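Local coordinates for putative protein-disulfide isomerase (Pseudomonas syringae pv. tomato, PDB 3GN3) that is of unproven function but probably acts as a DsbA-like thiol-disulfide oxidoreductase or isomerase, at residues N113-I116 against A117-E120. Numbering follows the deposited sequence.
Sequences NDII and ARIE
A117 N donates to N113 O at 3.0 Å, the first of four successive i to i+4 bonds in one alpha-helix. R118 N reaches D114 O at 2.9 Å, I119 N reaches I115 O, and E120 N reaches I116 O. The four carbonyls of 113-116 are thus all satisfied by the amides of the next turn. All four bonds are fairly straight, with N-H...O angles from 156° to 168°.

Side chains three or four residues apart add van der Waals contacts, one of them between two isoleucines. R118 leaves with CG anti to its own N (chi1 -165°), then bends at chi2 and chi3. This folds the guanidinium back over I115, whose CD1 lies against one face, 3.9 Å from NH2. D114 is not its salt-bridge partner, since OD1 stays 5.9 Å from NH1. One turn apart, I115 CG2 and I119 CD1 pack at 4.2 Å. E120 crosses I116, its CD 4.0 Å from I116 CG2. The polar ends bond to backbone outside the two segments: R118 NH2 to E96 O, D114 OD2 to T111 N, and E120 OE1 to both L127 N and A128 N. N113 makes backbone hydrogen bonds to the second subunit and packs on D109 of that subunit.

Helix 112-123 belongs to the run of helices between strands 48-54 and 157-160, consistent with the helical insertion in the thioredoxin-like fold of DsbA relatives. Its buried isoleucines pack on two other helices of that run: I115 on V65 and I66 and I116 on C69 of helix 63-73, I119 on C69 and on V86 and V90 of helix 79-92.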
loop_
_atom_site.group_PDB
_atom_site.type_symbol
_atom_site.label_atom_id
_atom_site.label_comp_id
_atom_site.label_asym_id
_atom_site.label_seq_id
_atom_site.Cartn_x
_atom_site.Cartn_y
_atom_site.Cartn_z
ATOM N N ASN A 113 1.538 -29.353 17.044
ATOM C CA ASN A 113 2.418 -29.868 18.092
ATOM C C ASN A 113 3.612 -30.649 17.556
ATOM O O ASN A 113 4.692 -30.549 18.128
ATOM C CB ASN A 113 1.641 -30.680 19.130
ATOM C CG ASN A 113 1.070 -29.814 20.235
ATOM O OD1 ASN A 113 0.027 -30.137 20.806
ATOM N ND2 ASN A 113 1.737 -28.706 20.538
ATOM N N ASP A 114 3.427 -31.399 16.463
ATOM C CA ASP A 114 4.552 -32.052 15.777
ATOM C C ASP A 114 5.617 -31.045 15.300
ATOM O O ASP A 114 6.814 -31.219 15.569
ATOM C CB ASP A 114 4.066 -32.894 14.604
ATOM C CG ASP A 114 3.247 -34.080 15.042
ATOM O OD1 ASP A 114 3.561 -34.644 16.118
ATOM O OD2 ASP A 114 2.292 -34.457 14.323
ATOM N N ILE A 115 5.157 -29.983 14.625
ATOM C CA ILE A 115 5.993 -28.881 14.143
ATOM C C ILE A 115 6.739 -28.197 15.294
ATOM O O ILE A 115 7.942 -27.937 15.196
ATOM C CB ILE A 115 5.147 -27.869 13.302
ATOM C CG1 ILE A 115 4.588 -28.539 12.031
ATOM C CG2 ILE A 115 5.922 -26.595 12.968
ATOM C CD1 ILE A 115 5.547 -29.462 11.276
ATOM N N ILE A 116 6.039 -27.935 16.392
ATOM C CA ILE A 116 6.687 -27.309 17.547
ATOM C C ILE A 116 7.789 -28.184 18.155
ATOM O O ILE A 116 8.890 -27.700 18.438
ATOM C CB ILE A 116 5.690 -26.910 18.635
ATOM C CG1 ILE A 116 4.747 -25.833 18.097
ATOM C CG2 ILE A 116 6.436 -26.419 19.890
ATOM C CD1 ILE A 116 3.623 -25.462 19.064
ATOM N N ALA A 117 7.480 -29.465 18.351
ATOM C CA ALA A 117 8.439 -30.456 18.849
ATOM C C ALA A 117 9.688 -30.536 17.944
ATOM O O ALA A 117 10.821 -30.530 18.433
ATOM C CB ALA A 117 7.759 -31.823 18.976
ATOM N N ARG A 118 9.443 -30.576 16.629
ATOM C CA ARG A 118 10.468 -30.594 15.583
ATOM C C ARG A 118 11.440 -29.396 15.655
ATOM O O ARG A 118 12.667 -29.562 15.593
ATOM C CB ARG A 118 9.785 -30.638 14.220
ATOM C CG ARG A 118 10.696 -31.006 13.070
ATOM C CD ARG A 118 10.332 -32.346 12.535
ATOM N NE ARG A 118 9.586 -32.283 11.281
ATOM C CZ ARG A 118 8.286 -32.520 11.150
ATOM N NH1 ARG A 118 7.542 -32.812 12.199
ATOM N NH2 ARG A 118 7.722 -32.455 9.959
ATOM N N ILE A 119 10.893 -28.193 15.793
ATOM C CA ILE A 119 11.713 -26.998 15.966
ATOM C C ILE A 119 12.464 -27.036 17.300
ATOM O O ILE A 119 13.618 -26.595 17.395
ATOM C CB ILE A 119 10.853 -25.718 15.871
ATOM C CG1 ILE A 119 10.224 -25.605 14.474
ATOM C CG2 ILE A 119 11.665 -24.484 16.270
ATOM C CD1 ILE A 119 9.288 -24.428 14.319
ATOM N N GLU A 120 11.812 -27.561 18.334
ATOM C CA GLU A 120 12.465 -27.732 19.630
ATOM C C GLU A 120 13.685 -28.641 19.535
ATOM O O GLU A 120 14.763 -28.260 19.992
ATOM C CB GLU A 120 11.481 -28.246 20.668
ATOM C CG GLU A 120 10.612 -27.148 21.247
ATOM C CD GLU A 120 9.507 -27.696 22.099
ATOM O OE1 GLU A 120 9.004 -26.947 22.971
ATOM O OE2 GLU A 120 9.154 -28.880 21.889
#